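Long-range contacts in FrpC operon protein (Neisseria meningitidis, PDB 5EDF), which binds the RTX protein FrpC and is an iron-regulated, probably lipid-anchored protein putatively involved in adhesion: residues S5-E10 and W46-P51; T13-T18 and Y32-R37; V19-Q24 and N59-S64. All coordinates share one frame; numbering follows the deposited sequence. Where two conformers were deposited one is given.

Contact 1 of 3, residues S5-E10 and W46-P51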
loop_
_atom_site.group_PDB
_atom_site.type_symbol
_atom_site.label_atom_id
_atom_site.label_comp_id
_atom_site.label_asym_id
_atom_site.label_seq_id
_atom_site.Cartn_x
_atom_site.Cartn_y
_atom_site.Cartn_z
ATOM N N SER A 5 -6.879 -19.313 -14.627
ATOM C CA SER A 5 -7.270 -18.888 -15.958
ATOM C C SER A 5 -6.866 -17.433 -16.147
ATOM O O SER A 5 -6.981 -16.633 -15.210
ATOM C CB SER A 5 -8.793 -19.008 -16.145
ATOM O OG SER A 5 -9.265 -20.300 -15.798
ATOM N N PHE A 6 -6.455 -17.090 -17.364
ATOM C CA PHE A 6 -6.106 -15.726 -17.713
ATOM C C PHE A 6 -6.892 -15.311 -18.971
ATOM O O PHE A 6 -6.327 -14.893 -19.985
ATOM C CB PHE A 6 -4.606 -15.602 -17.938
ATOM C CG PHE A 6 -3.775 -15.948 -16.745
ATOM C CD1 PHE A 6 -3.370 -14.975 -15.847
ATOM C CD2 PHE A 6 -3.394 -17.259 -16.524
ATOM C CE1 PHE A 6 -2.605 -15.308 -14.742
ATOM C CE2 PHE A 6 -2.636 -17.602 -15.416
ATOM C CZ PHE A 6 -2.231 -16.621 -14.534
ATOM N N ASN A 7 -8.207 -15.443 -18.884
ATOM C CA ASN A 7 -9.090 -15.289 -20.040
ATOM C C ASN A 7 -9.589 -13.866 -20.276
ATOM O O ASN A 7 -10.352 -13.636 -21.215
ATOM C CB ASN A 7 -10.366 -16.163 -19.891
ATOM C CG ASN A 7 -10.084 -17.653 -19.726
ATOM O OD1 ASN A 7 -9.127 -18.172 -20.286
ATOM N ND2 ASN A 7 -10.955 -18.351 -18.963
ATOM N N ASN A 8 -9.207 -12.911 -19.431
ATOM C CA ASN A 8 -9.689 -11.529 -19.569
ATOM C C ASN A 8 -8.758 -10.713 -20.467
ATOM O O ASN A 8 -7.557 -10.937 -20.457
ATOM C CB ASN A 8 -9.858 -10.836 -18.208
ATOM C CG ASN A 8 -11.119 -11.260 -17.469
ATOM O OD1 ASN A 8 -12.159 -11.522 -18.066
ATOM N ND2 ASN A 8 -11.024 -11.310 -16.130
ATOM N N PRO A 9 -9.342 -9.754 -21.199
ATOM C CA PRO A 9 -8.578 -8.877 -22.086
ATOM C C PRO A 9 -7.810 -7.826 -21.302
ATOM O O PRO A 9 -8.110 -7.531 -20.160
ATOM C CB PRO A 9 -9.678 -8.229 -22.925
ATOM C CG PRO A 9 -10.849 -8.120 -21.985
ATOM C CD PRO A 9 -10.783 -9.430 -21.232
ATOM N N GLU A 10 -6.823 -7.230 -21.940
ATOM C CA GLU A 10 -6.175 -6.035 -21.396
ATOM C C GLU A 10 -7.254 -5.026 -21.005
ATOM O O GLU A 10 -8.131 -4.746 -21.801
ATOM C CB GLU A 10 -5.285 -5.423 -22.480
ATOM C CG GLU A 10 -4.501 -4.224 -21.999
ATOM C CD GLU A 10 -3.804 -3.449 -23.091
ATOM O OE1 GLU A 10 -3.890 -3.800 -24.291
ATOM O OE2 GLU A 10 -3.168 -2.433 -22.761
ATOM N N TRP A 46 -5.158 -11.442 -18.778
ATOM C CA TRP A 46 -5.373 -11.035 -17.404
ATOM C C TRP A 46 -6.163 -12.092 -16.670
ATOM O O TRP A 46 -7.072 -12.708 -17.238
ATOM C CB TRP A 46 -6.094 -9.677 -17.348
ATOM C CG TRP A 46 -5.187 -8.528 -17.685
ATOM C CD1 TRP A 46 -4.596 -8.291 -18.863
ATOM C CD2 TRP A 46 -4.749 -7.484 -16.787
ATOM N NE1 TRP A 46 -3.794 -7.154 -18.798
ATOM C CE2 TRP A 46 -3.877 -6.657 -17.522
ATOM C CE3 TRP A 46 -4.985 -7.190 -15.439
ATOM C CZ2 TRP A 46 -3.242 -5.558 -16.944
ATOM C CZ3 TRP A 46 -4.353 -6.060 -14.889
ATOM C CH2 TRP A 46 -3.522 -5.293 -15.636
ATOM N N LEU A 47 -5.827 -12.263 -15.412
ATOM C CA LEU A 47 -6.481 -13.212 -14.514
ATOM C C LEU A 47 -7.982 -13.094 -14.661
ATOM O O LEU A 47 -8.540 -11.989 -14.688
ATOM C CB LEU A 47 -6.132 -12.940 -13.041
ATOM C CG LEU A 47 -6.514 -14.026 -12.037
ATOM C CD1 LEU A 47 -5.672 -15.262 -12.263
ATOM C CD2 LEU A 47 -6.318 -13.509 -10.627
ATOM N N SER A 48 -8.648 -14.250 -14.707
ATOM C CA SER A 48 -10.093 -14.305 -14.776
ATOM C C SER A 48 -10.652 -15.317 -13.799
ATOM O O SER A 48 -9.983 -16.289 -13.469
ATOM C CB SER A 48 -10.518 -14.717 -16.186
ATOM O OG SER A 48 -9.872 -15.902 -16.652
ATOM N N ASP A 49 -11.892 -15.125 -13.363
ATOM C CA ASP A 49 -12.632 -16.197 -12.675
ATOM C C ASP A 49 -12.589 -17.451 -13.586
ATOM O O ASP A 49 -12.742 -17.375 -14.807
ATOM C CB ASP A 49 -14.072 -15.756 -12.449
ATOM C CG ASP A 49 -14.207 -14.607 -11.477
ATOM O OD1 ASP A 49 -13.423 -14.528 -10.513
ATOM O OD2 ASP A 49 -15.154 -13.824 -11.635
ATOM N N THR A 50 -12.378 -18.609 -12.976
ATOM C CA THR A 50 -12.281 -19.858 -13.713
ATOM C C THR A 50 -13.615 -20.615 -13.653
ATOM O O THR A 50 -14.134 -20.837 -12.565
ATOM C CB THR A 50 -11.212 -20.750 -13.124
ATOM O OG1 THR A 50 -9.932 -20.075 -13.231
ATOM C CG2 THR A 50 -11.143 -22.093 -13.853
ATOM N N PRO A 51 -14.176 -20.958 -14.794
ATOM C CA PRO A 51 -15.427 -21.719 -14.817
ATOM C C PRO A 51 -15.332 -22.926 -13.907
ATOM O O PRO A 51 -14.291 -23.579 -13.850
ATOM C CB PRO A 51 -15.567 -22.133 -16.280
ATOM C CG PRO A 51 -14.898 -21.024 -17.016
ATOM C CD PRO A 51 -13.745 -20.623 -16.171
HETATM O O HOH W 1 -13.012 -12.558 -14.241
#

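Contact 2 of 3, residues T13-T18 and Y32-R37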
loop_
_atom_site.group_PDB
_atom_site.type_symbol
_atom_site.label_atom_id
_atom_site.label_comp_id
_atom_site.label_asym_id
_atom_site.label_seq_id
_atom_site.Cartn_x
_atom_site.Cartn_y
_atom_site.Cartn_z
ATOM N N THR A 13 -10.246 0.559 -18.651
ATOM C CA THR A 13 -10.402 1.297 -17.417
ATOM C C THR A 13 -9.882 0.530 -16.192
ATOM O O THR A 13 -9.562 1.169 -15.176
ATOM C CB THR A 13 -11.870 1.588 -17.112
ATOM O OG1 THR A 13 -12.548 0.356 -16.826
ATOM C CG2 THR A 13 -12.554 2.318 -18.274
ATOM N N GLY A 14 -9.858 -0.789 -16.244
ATOM C CA GLY A 14 -9.520 -1.624 -15.070
ATOM C C GLY A 14 -10.709 -2.147 -14.314
ATOM O O GLY A 14 -10.541 -2.982 -13.434
ATOM N N PHE A 15 -11.902 -1.710 -14.677
ATOM C CA PHE A 15 -13.134 -2.085 -13.974
ATOM C C PHE A 15 -14.057 -3.004 -14.767
ATOM O O PHE A 15 -15.125 -3.359 -14.293
ATOM C CB PHE A 15 -13.887 -0.803 -13.553
ATOM C CG PHE A 15 -13.117 0.037 -12.576
ATOM C CD1 PHE A 15 -13.095 -0.307 -11.220
ATOM C CD2 PHE A 15 -12.333 1.087 -12.998
ATOM C CE1 PHE A 15 -12.341 0.457 -10.314
ATOM C CE2 PHE A 15 -11.573 1.821 -12.085
ATOM C CZ PHE A 15 -11.582 1.487 -10.770
ATOM N N GLU A 16 -13.624 -3.441 -15.956
ATOM C CA GLU A 16 -14.508 -4.193 -16.830
ATOM C C GLU A 16 -14.822 -5.580 -16.320
ATOM O O GLU A 16 -15.819 -6.149 -16.713
ATOM C CB GLU A 16 -13.877 -4.334 -18.217
ATOM C CG GLU A 16 -13.652 -3.052 -18.960
ATOM C CD GLU A 16 -12.296 -2.384 -18.737
ATOM O OE1 GLU A 16 -11.556 -2.672 -17.764
ATOM O OE2 GLU A 16 -11.940 -1.536 -19.576
ATOM N N HIS A 17 -13.928 -6.140 -15.514
ATOM C CA HIS A 17 -14.071 -7.445 -14.933
ATOM C C HIS A 17 -13.597 -7.409 -13.520
ATOM O O HIS A 17 -12.827 -6.502 -13.141
ATOM C CB HIS A 17 -13.192 -8.457 -15.681
ATOM C CG HIS A 17 -13.639 -8.695 -17.067
ATOM N ND1 HIS A 17 -14.718 -9.506 -17.333
ATOM C CD2 HIS A 17 -13.197 -8.221 -18.247
ATOM C CE1 HIS A 17 -14.911 -9.532 -18.640
ATOM N NE2 HIS A 17 -14.002 -8.771 -19.224
ATOM N N THR A 18 -14.078 -8.352 -12.739
ATOM C CA THR A 18 -13.594 -8.583 -11.393
ATOM C C THR A 18 -13.095 -10.018 -11.281
ATOM O O THR A 18 -13.466 -10.897 -12.072
ATOM C CB THR A 18 -14.667 -8.342 -10.363
ATOM O OG1 THR A 18 -15.755 -9.245 -10.601
ATOM C CG2 THR A 18 -15.224 -6.897 -10.391
ATOM N N TYR A 32 -10.309 -6.102 -11.890
ATOM C CA TYR A 32 -9.146 -6.833 -12.328
ATOM C C TYR A 32 -7.964 -5.972 -12.675
ATOM O O TYR A 32 -6.821 -6.463 -12.674
ATOM C CB TYR A 32 -9.506 -7.816 -13.452
ATOM C CG TYR A 32 -9.595 -7.283 -14.850
ATOM C CD1 TYR A 32 -10.310 -6.137 -15.188
ATOM C CD2 TYR A 32 -9.013 -7.991 -15.893
ATOM C CE1 TYR A 32 -10.406 -5.702 -16.506
ATOM C CE2 TYR A 32 -9.122 -7.575 -17.176
ATOM C CZ TYR A 32 -9.821 -6.440 -17.508
ATOM O OH TYR A 32 -9.959 -6.029 -18.816
ATOM N N GLY A 33 -8.172 -4.686 -12.941
ATOM C CA GLY A 33 -7.082 -3.778 -13.180
ATOM C C GLY A 33 -6.152 -3.527 -12.017
ATOM O O GLY A 33 -5.070 -2.995 -12.208
ATOM N N TYR A 34 -6.543 -3.959 -10.813
ATOM C CA TYR A 34 -5.659 -3.899 -9.645
ATOM C C TYR A 34 -4.759 -5.118 -9.523
ATOM O O TYR A 34 -4.027 -5.224 -8.562
ATOM C CB TYR A 34 -6.518 -3.781 -8.375
ATOM C CG TYR A 34 -7.222 -2.450 -8.259
ATOM C CD1 TYR A 34 -6.524 -1.271 -7.986
ATOM C CD2 TYR A 34 -8.588 -2.353 -8.456
ATOM C CE1 TYR A 34 -7.188 -0.049 -7.897
ATOM C CE2 TYR A 34 -9.231 -1.147 -8.342
ATOM C CZ TYR A 34 -8.534 0.002 -8.063
ATOM O OH TYR A 34 -9.185 1.228 -7.982
ATOM N N LEU A 35 -4.814 -6.018 -10.502
ATOM C CA LEU A 35 -4.116 -7.312 -10.457
ATOM C C LEU A 35 -3.036 -7.467 -11.518
ATOM O O LEU A 35 -2.862 -8.558 -12.083
ATOM C CB LEU A 35 -5.127 -8.464 -10.528
ATOM C CG LEU A 35 -6.228 -8.447 -9.448
ATOM C CD1 LEU A 35 -7.332 -9.440 -9.824
ATOM C CD2 LEU A 35 -5.669 -8.693 -8.060
ATOM N N ALA A 36 -2.272 -6.413 -11.756
ATOM C CA ALA A 36 -1.283 -6.419 -12.821
ATOM C C ALA A 36 -0.237 -7.527 -12.707
ATOM O O ALA A 36 0.324 -7.977 -13.732
ATOM C CB ALA A 36 -0.599 -5.042 -12.961
ATOM N N ARG A 37 0.075 -7.979 -11.492
ATOM C CA ARG A 37 1.037 -9.093 -11.377
ATOM C C ARG A 37 0.472 -10.454 -11.828
ATOM O O ARG A 37 1.234 -11.401 -12.091
ATOM C CB ARG A 37 1.577 -9.242 -9.965
ATOM C CG ARG A 37 2.464 -8.122 -9.545
ATOM C CD ARG A 37 2.934 -8.261 -8.114
ATOM N NE ARG A 37 3.951 -7.305 -7.733
ATOM C CZ ARG A 37 5.259 -7.458 -7.891
ATOM N NH1 ARG A 37 5.748 -8.568 -8.455
ATOM N NH2 ARG A 37 6.078 -6.531 -7.465
#

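Contact 3 of 3, residues V19-Q24 and N59-S64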
loop_
_atom_site.group_PDB
_atom_site.type_symbol
_atom_site.label_atom_id
_atom_site.label_comp_id
_atom_site.label_asym_id
_atom_site.label_seq_id
_atom_site.Cartn_x
_atom_site.Cartn_y
_atom_site.Cartn_z
ATOM N N VAL A 19 -12.292 -10.267 -10.260
ATOM C CA VAL A 19 -11.912 -11.613 -9.863
ATOM C C VAL A 19 -12.319 -11.815 -8.392
ATOM O O VAL A 19 -12.026 -10.956 -7.545
ATOM C CB VAL A 19 -10.425 -11.904 -10.087
ATOM C CG1 VAL A 19 -10.038 -13.342 -9.617
ATOM C CG2 VAL A 19 -10.062 -11.682 -11.562
ATOM N N THR A 20 -12.911 -12.962 -8.089
ATOM C CA THR A 20 -13.332 -13.316 -6.759
ATOM C C THR A 20 -12.307 -14.218 -6.066
ATOM O O THR A 20 -11.854 -15.231 -6.618
ATOM C CB THR A 20 -14.694 -13.968 -6.776
ATOM O OG1 THR A 20 -15.640 -13.069 -7.373
ATOM C CG2 THR A 20 -15.139 -14.365 -5.367
ATOM N N PHE A 21 -11.927 -13.814 -4.851
ATOM C CA PHE A 21 -10.965 -14.495 -4.007
ATOM C C PHE A 21 -11.660 -14.928 -2.728
ATOM O O PHE A 21 -12.636 -14.350 -2.344
ATOM C CB PHE A 21 -9.842 -13.554 -3.664
ATOM C CG PHE A 21 -9.000 -13.155 -4.845
ATOM C CD1 PHE A 21 -7.902 -13.904 -5.216
ATOM C CD2 PHE A 21 -9.306 -12.022 -5.582
ATOM C CE1 PHE A 21 -7.099 -13.540 -6.298
ATOM C CE2 PHE A 21 -8.500 -11.641 -6.638
ATOM C CZ PHE A 21 -7.413 -12.415 -7.008
ATOM N N ASP A 22 -11.135 -15.984 -2.118
ATOM C CA ASP A 22 -11.685 -16.522 -0.882
ATOM C C ASP A 22 -10.578 -16.766 0.121
ATOM O O ASP A 22 -9.633 -17.471 -0.184
ATOM C CB ASP A 22 -12.459 -17.833 -1.124
ATOM C CG ASP A 22 -13.024 -18.390 0.128
ATOM O OD1 ASP A 22 -14.075 -17.886 0.575
ATOM O OD2 ASP A 22 -12.398 -19.310 0.678
ATOM N N PHE A 23 -10.674 -16.104 1.275
ATOM C CA PHE A 23 -9.800 -16.341 2.413
ATOM C C PHE A 23 -10.542 -17.189 3.435
ATOM O O PHE A 23 -11.289 -16.651 4.232
ATOM C CB PHE A 23 -9.434 -15.024 3.118
ATOM C CG PHE A 23 -8.628 -14.039 2.298
ATOM C CD1 PHE A 23 -7.227 -14.037 2.330
ATOM C CD2 PHE A 23 -9.269 -13.009 1.654
ATOM C CE1 PHE A 23 -6.500 -13.060 1.634
ATOM C CE2 PHE A 23 -8.534 -12.014 0.969
ATOM C CZ PHE A 23 -7.150 -12.066 0.988
ATOM N N GLN A 24 -10.349 -18.494 3.362
ATOM C CA GLN A 24 -11.027 -19.423 4.269
ATOM C C GLN A 24 -12.491 -19.051 4.496
ATOM O O GLN A 24 -12.959 -19.014 5.640
ATOM C CB GLN A 24 -10.271 -19.551 5.589
ATOM C CG GLN A 24 -8.791 -19.837 5.441
ATOM C CD GLN A 24 -8.473 -21.253 4.997
ATOM O OE1 GLN A 24 -9.300 -22.165 5.099
ATOM N NE2 GLN A 24 -7.257 -21.441 4.497
ATOM N N ASN A 59 -4.117 -17.338 0.466
ATOM C CA ASN A 59 -3.702 -16.793 1.759
ATOM C C ASN A 59 -3.353 -15.321 1.696
ATOM O O ASN A 59 -3.354 -14.654 2.715
ATOM C CB ASN A 59 -2.462 -17.545 2.291
ATOM C CG ASN A 59 -2.703 -19.024 2.489
ATOM O OD1 ASN A 59 -1.824 -19.837 2.217
ATOM N ND2 ASN A 59 -3.882 -19.374 2.968
ATOM N N LEU A 60 -2.988 -14.815 0.524
ATOM C CA LEU A 60 -2.665 -13.413 0.363
ATOM C C LEU A 60 -3.018 -12.991 -1.048
ATOM O O LEU A 60 -3.022 -13.838 -1.966
ATOM C CB LEU A 60 -1.178 -13.107 0.654
ATOM C CG LEU A 60 -0.157 -13.531 -0.394
ATOM C CD1 LEU A 60 0.042 -12.524 -1.491
ATOM C CD2 LEU A 60 1.191 -13.814 0.297
ATOM N N ILE A 61 -3.316 -11.710 -1.207
ATOM C CA ILE A 61 -3.493 -11.068 -2.494
ATOM C C ILE A 61 -2.530 -9.901 -2.548
ATOM O O ILE A 61 -2.411 -9.171 -1.565
ATOM C CB ILE A 61 -4.920 -10.508 -2.681
ATOM C CG1 ILE A 61 -5.980 -11.604 -2.461
ATOM C CG2 ILE A 61 -5.060 -9.874 -4.094
ATOM C CD1 ILE A 61 -7.390 -11.033 -2.413
ATOM N N GLU A 62 -1.847 -9.706 -3.667
ATOM C CA GLU A 62 -0.940 -8.586 -3.863
ATOM C C GLU A 62 -1.482 -7.746 -4.980
ATOM O O GLU A 62 -1.315 -8.076 -6.153
ATOM C CB GLU A 62 0.501 -9.046 -4.159
ATOM C CG GLU A 62 1.506 -7.904 -4.244
ATOM C CD GLU A 62 2.916 -8.366 -4.450
ATOM O OE1 GLU A 62 3.126 -9.478 -5.001
ATOM O OE2 GLU A 62 3.848 -7.623 -4.059
ATOM N N ILE A 63 -2.206 -6.685 -4.658
ATOM C CA ILE A 63 -2.674 -5.740 -5.672
ATOM C C ILE A 63 -1.575 -4.749 -6.005
ATOM O O ILE A 63 -0.629 -4.577 -5.212
ATOM C CB ILE A 63 -3.971 -5.014 -5.245
ATOM C CG1 ILE A 63 -3.767 -4.082 -4.051
ATOM C CG2 ILE A 63 -5.098 -6.023 -5.003
ATOM C CD1 ILE A 63 -4.949 -3.088 -3.843
ATOM N N SER A 64 -1.687 -4.097 -7.148
ATOM C CA SER A 64 -0.707 -3.114 -7.575
ATOM C C SER A 64 -1.462 -1.877 -8.010
ATOM O O SER A 64 -2.422 -1.952 -8.757
ATOM C CB SER A 64 0.194 -3.690 -8.689
ATOM O OG SER A 64 0.860 -4.885 -8.318
HETATM O O HOH W 2 -6.278 -18.696 3.736
#

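Contact 1 of 3, residues S5-E10 and W46-P51
A classic beta bulge joins Asn7 and Asn8 of the N-terminal segment to Trp46, where 5-10 runs roughly antiparallel to 46-51. Asn8 and Trp46 form a single hydrogen-bonded antiparallel pair: Asn8 N gives to Trp46 O (3.1 Å) and Trp46 N returns a bond to Asn8 O (3.0 Å). The extra residue of the bulge turns its amide elsewhere, and Asn7 N meets Ser48 OG at 2.8 Å in a fairly straight bond. Chi1 of 52° swings Ser48 OG between its own N and carbonyl carbon, and the short side chain puts this acceptor next to the Asn7 N-H. Ser48 N in turn donates to Ser5 O at 3.0 Å, approaching from above the carbonyl plane. Asn8 ND2 reaches Leu47 O at 3.0 Å and a water that also accepts from Asp49 N. The Trp46 ring lies obliquely against Glu10, NE1 3.7 Å from Glu10 CA, while NE1 bonds to Ala43 O. Phe6 crosses Leu47 at a slant, CE1 3.9 Å from CD1. A backbone bond, a serine hydroxyl and an asparagine amide thus continue the pairing past the classic bulge, in which Asn7 and Asn8 face Trp46 at the end of strand 45-46.

Contact 2 of 3, residues T13-T18 and Y32-R37
Gly14 and Gly33 bring the two backbones to a CA-CA distance of 3.8 Å, and two hydrogen bonds tie the loop 13-18 to the start of the 3-10 segment 32-34: Gly33 N to Gly14 O (3.0 Å), in the carbonyl plane and on a lone pair, and Tyr32 N to His17 O (2.8 Å). So close an approach is possible because neither glycine has a side chain, and Gly14 also has a positive phi of 97°. The Tyr32 ring lies against Glu16 and His17. Its chi1 of 82° places CG between the backbone N and the carbonyl carbon, which turns one ring face to His17 CB. There CB stands 3.9 Å from the ring centroid in a CH-pi contact, while the imidazole turns its edge to the tyrosine face in a T-shaped pair with planes at 85°. Glu16 OE1 comes to the ring edge, 3.5 Å from Tyr32 CE1. That carboxylate is held by its own loop: OE2 accepts from Thr13 N and OE1 from Gly14 N, each on the syn side, and OE2 also takes Met12 N. Thr13 OG1 accepts from Phe15 N in an ST turn. Farther along, Phe15 CE1 meets Tyr34 CE2 at 4.0 Å, the rings oblique, neither stacked nor edge-to-face. The loop leads into strand 18-23, whereas 32-37 follows strand 26-31; beyond the interface Tyr34 bonds through its backbone to Ser64 of strand 61-70, and Ala36 and Arg37 rest against helix 84-93.

Contact 3 of 3, residues V19-Q24 and N59-S64
Chi1 near -60° in Phe21, Phe23 and Ile61 sets CG of each ring, and CG1 of the isoleucine, opposite the carbonyl carbon; with chi2 at 171° Ile61 then extends CD1 as a probe between the two phenylalanines. That methyl sits over one face of Phe21, 4.0 Å from the ring centroid and 27° off the normal, a CH-pi contact whose nearest ring atom is CG at 3.6 Å. The same CD1 lies 3.6 Å from Phe23 CZ, reaching this second ring obliquely. A slim, branched chain with a methyl end is well suited to touch two rings at once, and both rings gain a buried apolar neighbour. The backbones are 8.4 Å apart between Phe21 CA and Ile61 CA and close to 6.1 Å between Phe23 CA and Asn59 CA, so side chains and not backbone pairing join them. Side chains of strand 18-23, the middle strand of a small mixed sheet with 26-31 and 56-57, here pack against strand 61-70 of the large antiparallel sheet. Ile30 of strand 26-31 touches both Phe21 and Ile61 and adds to the same apolar cluster. At the Asn59 end the contact becomes polar. Asn59 O lies in the plane of the Phe23 ring at its edge, 3.7 Å from CE1, where the ring hydrogens carry slight positive charge. Beyond it, one water accepts from Gln24 NE2 (3.0 Å) and, at an unusually short distance, from Asn59 ND2, and these exposed amides meet across the two segments through solvent.

Strand 18-23 threads the three contacts together: contact 2 fastens the loop that leads into it, contact 3 packs its phenylalanines against strand 61-70, and Asp49 of contact 1 bonds to Thr20 N on it. All three are partly buried. Contact 1 lies farthest from the centre of the chain and contact 3 nearest, and the chemistry follows: backbone and side-chain hydrogen bonds outermost, a mix of backbone bonds and aromatic rings in contact 2, and in contact 3 buried apolar residues that give way to exposed ones at the Gln24 and Asn59 end. Contacts 1 and 2 join where Pro9 O receives Tyr32 OH; a weak, long ion pair between Arg37 and Glu62 spans contacts 2 and 3.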